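Local coordinates for periplasmic binding protein/LacI transcriptional regulator (Burkholderia graminis C4D1M, PDB 5HQJ) that binds the sugar D-arabinose in a cleft and probably serves as the periplasmic solute-binding component of a bacterial ABC transporter, at residues Val33-Val37 and Gln73-Ile77; Phe42-Asn46 and Lys59-Val63; Asp86-Val92 and Lys111-Ser117; Arg124-Ile128 and His279-Gln283. All coordinates share one frame; numbering follows the deposited sequence.

Interaction 1: residues Val33-Val37 and Gln73-Ile77; sequences VIPKV and QVQII. With 64K (alpha-D-arabinopyranose), chain B.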
# COMPACT_ATOMS: atom_id res chain seq x y z
N VAL A 33 -8.93 4.89 13.22
CA VAL A 33 -8.14 4.32 12.13
C VAL A 33 -7.35 5.41 11.43
O VAL A 33 -7.89 6.47 11.10
CB VAL A 33 -9.04 3.58 11.14
CG1 VAL A 33 -8.18 2.86 10.12
CG2 VAL A 33 -9.91 2.57 11.85
N ILE A 34 -6.07 5.13 11.22
CA ILE A 34 -5.09 6.11 10.75
C ILE A 34 -4.47 5.66 9.46
O ILE A 34 -3.79 4.61 9.44
CB ILE A 34 -3.93 6.32 11.80
CG1 ILE A 34 -4.52 6.65 13.17
CG2 ILE A 34 -2.93 7.41 11.33
CD1 ILE A 34 -3.52 6.59 14.31
N PRO A 35 -4.68 6.41 8.37
CA PRO A 35 -3.94 6.10 7.15
C PRO A 35 -2.53 6.67 7.19
O PRO A 35 -2.19 7.36 8.16
CB PRO A 35 -4.77 6.79 6.06
CG PRO A 35 -5.27 8.01 6.75
CD PRO A 35 -5.65 7.51 8.12
N LYS A 36 -1.75 6.44 6.15
CA LYS A 36 -0.42 7.05 6.07
C LYS A 36 -0.58 8.56 5.90
O LYS A 36 0.27 9.33 6.35
CB LYS A 36 0.40 6.46 4.92
CG LYS A 36 1.03 5.06 5.20
CD LYS A 36 1.90 4.58 4.02
CE LYS A 36 2.46 3.17 4.22
NZ LYS A 36 3.46 2.84 3.17
N VAL A 37 -1.67 8.95 5.24
CA VAL A 37 -1.99 10.35 4.94
C VAL A 37 -3.24 10.34 4.09
O VAL A 37 -3.66 9.28 3.64
CB VAL A 37 -0.89 11.09 4.14
CG1 VAL A 37 0.07 11.93 5.04
CG2 VAL A 37 -0.14 10.13 3.18
N GLN A 73 2.50 11.04 13.22
CA GLN A 73 1.65 9.94 13.68
C GLN A 73 1.84 9.67 15.17
O GLN A 73 0.94 9.17 15.82
CB GLN A 73 1.93 8.66 12.87
CG GLN A 73 1.15 8.55 11.54
CD GLN A 73 1.41 7.23 10.81
OE1 GLN A 73 2.45 6.61 10.99
NE2 GLN A 73 0.46 6.79 9.99
N VAL A 74 2.99 10.02 15.74
CA VAL A 74 3.15 9.91 17.19
C VAL A 74 2.18 10.87 17.89
O VAL A 74 1.50 10.49 18.84
CB VAL A 74 4.62 10.18 17.64
CG1 VAL A 74 4.76 10.06 19.16
CG2 VAL A 74 5.56 9.20 16.97
N GLN A 75 2.11 12.11 17.42
CA GLN A 75 1.22 13.10 18.03
C GLN A 75 -0.21 12.59 18.04
O GLN A 75 -0.91 12.73 19.05
CB GLN A 75 1.31 14.44 17.30
CG GLN A 75 2.50 15.28 17.71
CD GLN A 75 2.50 15.59 19.20
OE1 GLN A 75 1.51 16.08 19.74
NE2 GLN A 75 3.61 15.27 19.88
N ILE A 76 -0.64 11.96 16.95
CA ILE A 76 -2.01 11.46 16.85
C ILE A 76 -2.30 10.38 17.90
O ILE A 76 -3.36 10.37 18.51
CB ILE A 76 -2.32 10.89 15.46
CG1 ILE A 76 -2.36 12.02 14.44
CG2 ILE A 76 -3.66 10.16 15.48
CD1 ILE A 76 -2.48 11.56 12.99
N ILE A 77 -1.35 9.48 18.10
CA ILE A 77 -1.56 8.40 19.06
C ILE A 77 -1.60 8.95 20.50
O ILE A 77 -2.41 8.49 21.30
CB ILE A 77 -0.48 7.28 18.90
CG1 ILE A 77 -0.63 6.63 17.51
CG2 ILE A 77 -0.65 6.21 19.96
CD1 ILE A 77 0.58 5.89 17.02
O2 64K B . -0.14 -0.32 0.13
C2 64K B . 0.32 1.00 -0.29
C3 64K B . -0.40 1.35 -1.55
O3 64K B . 0.16 0.61 -2.61
C4 64K B . -0.24 2.82 -1.93
O4 64K B . 1.11 3.12 -2.32
C5 64K B . -0.57 3.66 -0.78
O5 64K B . 0.36 3.37 0.29
C1 64K B . 0.01 2.01 0.78
O1 64K B . 0.79 1.73 1.88

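Interaction 2: residues Phe42-Asn46 and Lys59-Val63; sequences FDDCN and KYQWV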
# COMPACT_ATOMS: atom_id res chain seq x y z
N PHE A 42 -6.30 5.14 0.52
CA PHE A 42 -6.87 4.90 1.84
C PHE A 42 -8.35 5.20 1.96
O PHE A 42 -8.94 4.88 2.99
CB PHE A 42 -6.10 5.70 2.89
CG PHE A 42 -4.74 5.14 3.14
CD1 PHE A 42 -4.59 4.05 3.96
CD2 PHE A 42 -3.63 5.67 2.52
CE1 PHE A 42 -3.31 3.50 4.19
CE2 PHE A 42 -2.33 5.17 2.75
CZ PHE A 42 -2.18 4.06 3.56
N ASP A 43 -8.92 5.85 0.94
CA ASP A 43 -10.36 6.07 0.91
C ASP A 43 -11.06 4.73 1.05
O ASP A 43 -12.06 4.62 1.76
CB ASP A 43 -10.79 6.78 -0.38
CG ASP A 43 -10.55 8.30 -0.34
OD1 ASP A 43 -9.98 8.83 0.65
OD2 ASP A 43 -10.94 8.97 -1.33
N ASP A 44 -10.54 3.69 0.42
CA ASP A 44 -11.17 2.37 0.53
C ASP A 44 -11.05 1.81 1.94
O ASP A 44 -11.95 1.12 2.43
CB ASP A 44 -10.55 1.36 -0.44
CG ASP A 44 -11.15 1.40 -1.86
OD1 ASP A 44 -12.32 1.80 -2.03
OD2 ASP A 44 -10.43 0.98 -2.81
N CYS A 45 -9.92 2.05 2.60
CA CYS A 45 -9.74 1.57 3.95
C CYS A 45 -10.72 2.23 4.91
O CYS A 45 -11.31 1.57 5.77
CB CYS A 45 -8.30 1.85 4.39
SG CYS A 45 -7.01 1.04 3.40
N ASN A 46 -10.87 3.54 4.74
CA ASN A 46 -11.90 4.30 5.43
C ASN A 46 -13.28 3.71 5.18
O ASN A 46 -14.03 3.44 6.12
CB ASN A 46 -11.83 5.76 4.99
CG ASN A 46 -12.61 6.70 5.90
OD1 ASN A 46 -13.08 6.32 6.97
ND2 ASN A 46 -12.69 7.96 5.49
N LYS A 59 -18.40 3.94 18.06
CA LYS A 59 -17.89 5.24 17.64
C LYS A 59 -16.63 5.01 16.83
O LYS A 59 -15.79 4.20 17.19
CB LYS A 59 -17.60 6.14 18.86
CG LYS A 59 -16.56 7.23 18.63
CD LYS A 59 -17.00 8.26 17.59
CE LYS A 59 -15.89 9.25 17.27
NZ LYS A 59 -16.18 10.03 16.03
N TYR A 60 -16.52 5.74 15.72
CA TYR A 60 -15.44 5.57 14.77
C TYR A 60 -14.88 6.93 14.38
O TYR A 60 -15.65 7.85 14.10
CB TYR A 60 -15.96 4.81 13.54
CG TYR A 60 -15.02 4.82 12.35
CD1 TYR A 60 -13.91 3.99 12.31
CD2 TYR A 60 -15.25 5.66 11.27
CE1 TYR A 60 -13.05 4.01 11.23
CE2 TYR A 60 -14.40 5.68 10.18
CZ TYR A 60 -13.30 4.87 10.16
OH TYR A 60 -12.43 4.86 9.08
N GLN A 61 -13.55 7.06 14.38
CA GLN A 61 -12.90 8.20 13.73
C GLN A 61 -11.77 7.80 12.78
O GLN A 61 -10.98 6.87 13.02
CB GLN A 61 -12.35 9.20 14.77
CG GLN A 61 -11.97 8.54 16.04
CD GLN A 61 -11.33 9.47 17.05
OE1 GLN A 61 -11.00 10.62 16.75
NE2 GLN A 61 -11.16 8.97 18.27
N TRP A 62 -11.71 8.56 11.70
CA TRP A 62 -10.65 8.49 10.72
C TRP A 62 -9.73 9.69 10.96
O TRP A 62 -10.17 10.83 10.85
CB TRP A 62 -11.30 8.49 9.33
CG TRP A 62 -10.42 8.47 8.14
CD1 TRP A 62 -10.16 9.51 7.30
CD2 TRP A 62 -9.72 7.35 7.61
NE1 TRP A 62 -9.35 9.10 6.27
CE2 TRP A 62 -9.06 7.77 6.44
CE3 TRP A 62 -9.60 6.00 8.00
CZ2 TRP A 62 -8.27 6.94 5.69
CZ3 TRP A 62 -8.80 5.17 7.22
CH2 TRP A 62 -8.14 5.63 6.10
N VAL A 63 -8.49 9.41 11.34
CA VAL A 63 -7.53 10.44 11.73
C VAL A 63 -6.37 10.51 10.75
O VAL A 63 -5.56 9.58 10.64
CB VAL A 63 -7.01 10.18 13.15
CG1 VAL A 63 -6.24 11.39 13.66
CG2 VAL A 63 -8.18 9.86 14.08

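Interaction 3: residues Asp86-Val92 and Lys111-Ser117; sequences DGIAISV and KVLTYDS. With 64K (alpha-D-arabinopyranose), chain B.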
# COMPACT_ATOMS: atom_id res chain seq x y z
N ASP A 86 -10.48 3.28 22.78
CA ASP A 86 -10.37 1.88 23.11
C ASP A 86 -9.48 1.11 22.14
O ASP A 86 -8.86 0.11 22.53
CB ASP A 86 -11.78 1.28 23.17
CG ASP A 86 -12.65 1.96 24.20
OD1 ASP A 86 -13.56 2.72 23.82
OD2 ASP A 86 -12.39 1.77 25.41
N GLY A 87 -9.42 1.58 20.90
CA GLY A 87 -8.69 0.88 19.85
C GLY A 87 -8.11 1.79 18.80
O GLY A 87 -8.70 2.80 18.43
N ILE A 88 -6.93 1.41 18.31
CA ILE A 88 -6.22 2.14 17.27
C ILE A 88 -5.71 1.17 16.21
O ILE A 88 -4.97 0.22 16.52
CB ILE A 88 -5.02 2.91 17.81
CG1 ILE A 88 -5.45 3.87 18.92
CG2 ILE A 88 -4.30 3.63 16.67
CD1 ILE A 88 -4.28 4.51 19.65
N ALA A 89 -6.08 1.43 14.96
CA ALA A 89 -5.51 0.73 13.82
C ALA A 89 -4.76 1.76 12.99
O ALA A 89 -5.28 2.85 12.69
CB ALA A 89 -6.58 0.04 12.98
N ILE A 90 -3.53 1.41 12.61
CA ILE A 90 -2.68 2.33 11.90
C ILE A 90 -1.92 1.65 10.76
O ILE A 90 -1.42 0.53 10.88
CB ILE A 90 -1.69 3.02 12.89
CG1 ILE A 90 -0.79 4.01 12.13
CG2 ILE A 90 -0.86 1.98 13.67
CD1 ILE A 90 0.17 4.81 13.01
N SER A 91 -1.87 2.35 9.63
CA SER A 91 -0.89 2.09 8.58
C SER A 91 0.33 3.01 8.77
O SER A 91 0.20 4.25 8.73
CB SER A 91 -1.53 2.33 7.21
OG SER A 91 -0.59 2.10 6.19
N VAL A 92 1.51 2.42 8.96
CA VAL A 92 2.72 3.15 9.40
C VAL A 92 3.63 3.61 8.26
O VAL A 92 4.04 2.82 7.41
CB VAL A 92 3.53 2.27 10.35
CG1 VAL A 92 4.71 3.02 10.90
CG2 VAL A 92 2.65 1.79 11.48
N LYS A 111 -6.09 -1.21 22.65
CA LYS A 111 -5.74 -2.28 21.72
C LYS A 111 -5.19 -1.66 20.46
O LYS A 111 -5.75 -0.68 19.95
CB LYS A 111 -6.95 -3.14 21.39
CG LYS A 111 -7.71 -3.59 22.60
CD LYS A 111 -6.84 -4.45 23.51
CE LYS A 111 -7.54 -4.78 24.80
NZ LYS A 111 -6.56 -4.93 25.91
N VAL A 112 -4.09 -2.21 19.97
CA VAL A 112 -3.39 -1.61 18.86
C VAL A 112 -3.06 -2.68 17.83
O VAL A 112 -2.53 -3.73 18.17
CB VAL A 112 -2.11 -0.90 19.32
CG1 VAL A 112 -1.37 -0.32 18.14
CG2 VAL A 112 -2.45 0.21 20.32
N LEU A 113 -3.37 -2.38 16.57
CA LEU A 113 -2.94 -3.23 15.49
C LEU A 113 -2.56 -2.40 14.28
O LEU A 113 -2.86 -1.19 14.20
CB LEU A 113 -4.04 -4.24 15.14
CG LEU A 113 -5.38 -3.77 14.56
CD1 LEU A 113 -5.30 -3.44 13.06
CD2 LEU A 113 -6.49 -4.82 14.78
N THR A 114 -1.88 -3.04 13.34
CA THR A 114 -1.52 -2.38 12.09
C THR A 114 -2.24 -2.99 10.91
O THR A 114 -2.72 -4.13 11.00
CB THR A 114 -0.01 -2.43 11.86
OG1 THR A 114 0.44 -3.79 11.90
CG2 THR A 114 0.68 -1.64 12.96
N TYR A 115 -2.33 -2.21 9.83
CA TYR A 115 -2.90 -2.68 8.55
C TYR A 115 -2.11 -2.00 7.43
O TYR A 115 -1.54 -0.93 7.63
CB TYR A 115 -4.43 -2.39 8.47
CG TYR A 115 -4.75 -0.95 8.23
CD1 TYR A 115 -4.69 -0.04 9.28
CD2 TYR A 115 -5.04 -0.47 6.96
CE1 TYR A 115 -4.93 1.30 9.08
CE2 TYR A 115 -5.28 0.88 6.75
CZ TYR A 115 -5.22 1.76 7.82
OH TYR A 115 -5.43 3.10 7.65
N ASP A 116 -2.03 -2.69 6.29
CA ASP A 116 -1.39 -2.20 5.07
C ASP A 116 0.12 -2.09 5.14
O ASP A 116 0.81 -2.67 4.30
CB ASP A 116 -1.99 -0.82 4.70
CG ASP A 116 -1.30 -0.20 3.53
OD1 ASP A 116 -1.18 -0.87 2.47
OD2 ASP A 116 -0.86 0.94 3.70
N SER A 117 0.61 -1.32 6.11
CA SER A 117 2.05 -1.13 6.33
C SER A 117 2.38 -1.27 7.82
O SER A 117 1.97 -0.49 8.69
CB SER A 117 2.54 0.23 5.81
OG SER A 117 3.94 0.12 5.45
O2 64K B . -0.14 -0.32 0.13
C2 64K B . 0.32 1.00 -0.29
C3 64K B . -0.40 1.35 -1.55
O3 64K B . 0.16 0.61 -2.61
C4 64K B . -0.24 2.82 -1.93
O4 64K B . 1.11 3.12 -2.32
C5 64K B . -0.57 3.66 -0.78
O5 64K B . 0.36 3.37 0.29
C1 64K B . 0.01 2.01 0.78
O1 64K B . 0.79 1.73 1.88
O HOH W 1 6.01 0.73 7.28

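Interaction 4: residues Arg124-Ile128 and His279-Gln283; sequences RSMYI and HLVAQ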
# COMPACT_ATOMS: atom_id res chain seq x y z
N ARG A 124 2.32 -4.20 18.51
CA ARG A 124 0.96 -4.29 17.98
C ARG A 124 0.51 -5.75 18.03
O ARG A 124 1.33 -6.66 17.95
CB ARG A 124 0.89 -3.73 16.55
CG ARG A 124 1.27 -4.68 15.42
CD ARG A 124 2.74 -5.14 15.43
NE ARG A 124 2.98 -5.95 14.24
CZ ARG A 124 2.70 -7.25 14.13
NH1 ARG A 124 2.19 -7.94 15.15
NH2 ARG A 124 2.93 -7.87 12.98
N SER A 125 -0.79 -5.95 18.20
CA SER A 125 -1.36 -7.28 18.38
C SER A 125 -1.20 -8.12 17.13
O SER A 125 -0.99 -9.32 17.18
CB SER A 125 -2.85 -7.19 18.75
OG SER A 125 -3.63 -6.60 17.72
N MSE A 126 -1.32 -7.46 15.99
CA MSE A 126 -1.39 -8.17 14.73
C MSE A 126 -1.31 -7.19 13.57
O MSE A 126 -1.56 -5.99 13.74
CB MSE A 126 -2.68 -8.98 14.65
CG MSE A 126 -3.92 -8.15 14.62
SE MSE A 126 -5.58 -9.18 14.68
CE MSE A 126 -5.69 -9.67 12.79
N TYR A 127 -0.95 -7.74 12.41
CA TYR A 127 -0.91 -7.05 11.12
C TYR A 127 -1.92 -7.63 10.15
O TYR A 127 -1.98 -8.85 9.93
CB TYR A 127 0.50 -7.15 10.53
CG TYR A 127 0.60 -6.81 9.04
CD1 TYR A 127 0.59 -5.50 8.61
CD2 TYR A 127 0.71 -7.81 8.09
CE1 TYR A 127 0.68 -5.21 7.26
CE2 TYR A 127 0.79 -7.51 6.75
CZ TYR A 127 0.78 -6.20 6.34
OH TYR A 127 0.88 -5.90 5.00
N ILE A 128 -2.72 -6.74 9.58
CA ILE A 128 -3.64 -7.08 8.53
C ILE A 128 -3.21 -6.44 7.22
O ILE A 128 -3.27 -5.22 7.06
CB ILE A 128 -5.06 -6.59 8.88
CG1 ILE A 128 -5.49 -7.18 10.23
CG2 ILE A 128 -6.05 -6.90 7.75
CD1 ILE A 128 -6.73 -6.53 10.79
N HIS A 279 -11.46 -6.73 14.28
CA HIS A 279 -10.52 -7.27 15.23
C HIS A 279 -10.24 -6.31 16.39
O HIS A 279 -10.03 -6.76 17.52
CB HIS A 279 -9.24 -7.68 14.50
CG HIS A 279 -9.40 -8.98 13.79
ND1 HIS A 279 -9.31 -10.21 14.43
CD2 HIS A 279 -9.72 -9.26 12.50
CE1 HIS A 279 -9.52 -11.17 13.56
NE2 HIS A 279 -9.76 -10.63 12.37
N LEU A 280 -10.28 -5.01 16.14
CA LEU A 280 -10.15 -4.09 17.26
C LEU A 280 -11.30 -4.33 18.23
O LEU A 280 -11.10 -4.49 19.44
CB LEU A 280 -10.13 -2.64 16.79
CG LEU A 280 -8.77 -2.07 16.34
CD1 LEU A 280 -8.92 -0.59 15.98
CD2 LEU A 280 -7.68 -2.23 17.41
N VAL A 281 -12.52 -4.39 17.71
CA VAL A 281 -13.68 -4.56 18.57
C VAL A 281 -13.59 -5.87 19.35
O VAL A 281 -13.89 -5.92 20.54
CB VAL A 281 -15.01 -4.53 17.77
CG1 VAL A 281 -16.17 -4.91 18.69
CG2 VAL A 281 -15.23 -3.16 17.17
N ALA A 282 -13.19 -6.94 18.67
CA ALA A 282 -13.09 -8.23 19.33
C ALA A 282 -12.03 -8.23 20.43
O ALA A 282 -12.20 -8.90 21.46
CB ALA A 282 -12.79 -9.30 18.32
N GLN A 283 -10.94 -7.50 20.22
CA GLN A 283 -9.88 -7.43 21.21
C GLN A 283 -10.33 -6.57 22.39
O GLN A 283 -10.11 -6.94 23.54
CB GLN A 283 -8.60 -6.87 20.59
CG GLN A 283 -7.90 -7.85 19.61
CD GLN A 283 -6.75 -7.20 18.85
OE1 GLN A 283 -6.32 -6.10 19.20
NE2 GLN A 283 -6.26 -7.87 17.81

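Interaction 1: residues Val33-Val37 and Gln73-Ile77
The C-terminal end of strand 30-34, where the chain leaves the parallel sheet and enters the sugar-binding cleft, packs against helix 71-82 through Ile34 and Pro35 on one side and Gln73, Ile76 and Ile77 on the other. Ile34 carries the apolar part. Its ethyl branch runs past Ile76 in the opposite direction, bringing CD1 of Ile34 to 3.8 Å from CG2 of Ile76, and the same methyl reaches Ile77 CG1 at 4.3 Å. The other branch, CG2, is held anti to the backbone N by a chi1 of -53° and meets the amide nitrogen NE2 of Gln73 at 3.7 Å.

Gln73 stretches out beyond CG from the helix toward the strand end. In the Rossmann-like fold of periplasmic binding proteins, ligand-binding loops follow the C-terminal ends of the parallel strands, and the Gln73 amide ties two such loops together: NE2 donates a weak bond to Pro35 O (3.3 Å, N-H...O angle 134°) and its stronger one to Ser91 O. Both acceptors are backbone carbonyls in a buried setting, so one amide nitrogen serves the ends of two adjoining strands.

Lys36 turns the other way, its CB directed away from the helix. The extended side chain, with CG beside the backbone N, delivers NZ to the hydroxyl O1 of alpha-D-arabinopyranose in a weak hydrogen bond of 3.2 Å. The ammonium group finds its stronger partner in OD1 of Asn164, a residue that also hydrogen-bonds the sugar through ND2, while CE of Lys36 lies 3.2 Å from the sugar's O1.

Interaction 2: residues Phe42-Asn46 and Lys59-Val63
Asn46 and Trp62 form a flat stack within the beta-alpha-beta unit made by strand 30-34, helix 42-56 and strand 59-62. The short segments of helix and edge strand run nearly antiparallel, with their axes 10.9 Å apart, and side chains fill the interval. The Asn46 amide lies 5° from parallel to the indole over one face, with CG of Asn46 3.4 Å from CD2 of Trp62. CB of Asn46 sits squarely above the six-membered ring in a CH-pi contact, 3.5 Å from its centroid, while ND2 lies near CD1 and CG of the five-membered ring.

The asparagine reaches this place because its CG stands anti to the backbone N: chi1 -165° lays the amide over the indole, and the rotation about CB-CG turns OD1 toward Tyr60. The phenol OH of Tyr60 donates to Asn46 OD1 at 2.6 Å, the donor tilted 26° from the carbonyl plane and OD1 lying at the edge of the tyrosine ring. This bond would restrain rotation of the amide, consistent with its lying nearly parallel to the indole.

At its six-membered end the indole meets the helix at Phe42. Phe42 CB comes in near the ring plane, 3.8 Å from CZ2 of Trp62, but the phenyl group leads off toward Pro35 and the bound sugar. Phe42 O, which accepts the backbone bond from Asn46 N, lies 3.3 Å from CH2 of Trp62.

Interaction 3: residues Asp86-Val92 and Lys111-Ser117
Ser91 OG donates a 2.8 Å hydrogen bond to Asp116 OD2, joining the loops that leave the neighbouring parallel strands 87-90 and 111-115. The serine uses the anti lone pair of OD2, and that oxygen also accepts from O1 of alpha-D-arabinopyranose at 2.6 Å. O2 of the sugar gives the companion bond to Asp116 OD1, so the carboxylate grips two hydroxyls while the second-shell serine helps to hold its rotation.

The loops are also joined by Val92 N to Ser117 O (3.0 Å), and a water links Val92 O with Ser117 OG. Behind them, the beta-alpha-beta unit of strand 87-90, helix 99-106 and strand 111-115 places its two strands side by side in a regular parallel ladder. Its backbone bonds alternate from Lys111 N to Asp86 O through to Tyr115 N and Ile90 O.

Side chains pack on both faces of this pair. Ile88, Ile90, Val112 and Thr114 share one face, where Met102 of helix 99-106 covers Ile90, Val112 and Thr114. On the other, Ala89 CB rests 3.7 Å from Leu113 CD1. Tyr115 has chi1 74°, which sets CG between its backbone N and carbonyl carbon and swings the ring across toward the end of the neighbouring strand. Ser91 CB lies over one face of that ring, 4.0 Å from its centroid, and CE1 of Tyr115 approaches Ser91 N to 3.3 Å.

Interaction 4: residues Arg124-Ile128 and His279-Gln283
The selenomethionine Met126 crosses His279 at about a right angle, where strand 127-129 of the N-terminal domain's parallel sheet is covered by helix 269-284. This is packing of a helix on a sheet between parts of the chain far apart in sequence. The methyl CE of Met126 sits over the centre of the imidazole, 3.9 Å from the centroid and 8° off the ring normal, a CH-pi contact. A bend at chi3 (-81°) turns this methyl onto the ring, whereas SE stands obliquely, 3.9 Å from ND1 of His279. Nearby, the Ile128 CD1 methyl makes a looser approach to the ring at CD2 of His279.

One helical turn on from His279, Gln283 runs extended beyond CG and crosses the Met126 side chain obliquely, its NE2 3.5 Å from SE of Met126. The same NE2 donates to Ser125 OG at 2.9 Å, bent at 135° and with the hydroxyl oxygen tilted out of the amide plane.

Glu288, in the loop after the helix, hydrogen-bonds both side chains, OE1 to ND1 of His279 and OE2 to NE2 of Gln283, which would limit rotation of the imidazole and the amide. Ser125 has a second partner on the adjacent strand: its OG, set between the backbone N and the carbonyl carbon, is also hydrogen-bonded to Val112 O.

Overall arrangement
All four contacts belong to one parallel sheet and its covering helices. Interactions 1 and 3 lie side by side, centres 9 Å apart, on neighbouring strands joined by Ile34 N to Ala89 O at 2.8 Å; both reach the arabinose, through Lys36 and Asp116. Interaction 2 is nested in the loop closed by interaction 1 and contributes Phe42, whose CZ lies 3.4 Å from Asp116 OD2 of interaction 3. Interaction 4 continues the sheet beyond interaction 3, 7 Å between centres, with Asp116 N bound to Ile128 O at 2.9 Å. It lies farther from the sugar, the Ile128 side chain being about 12 Å from it.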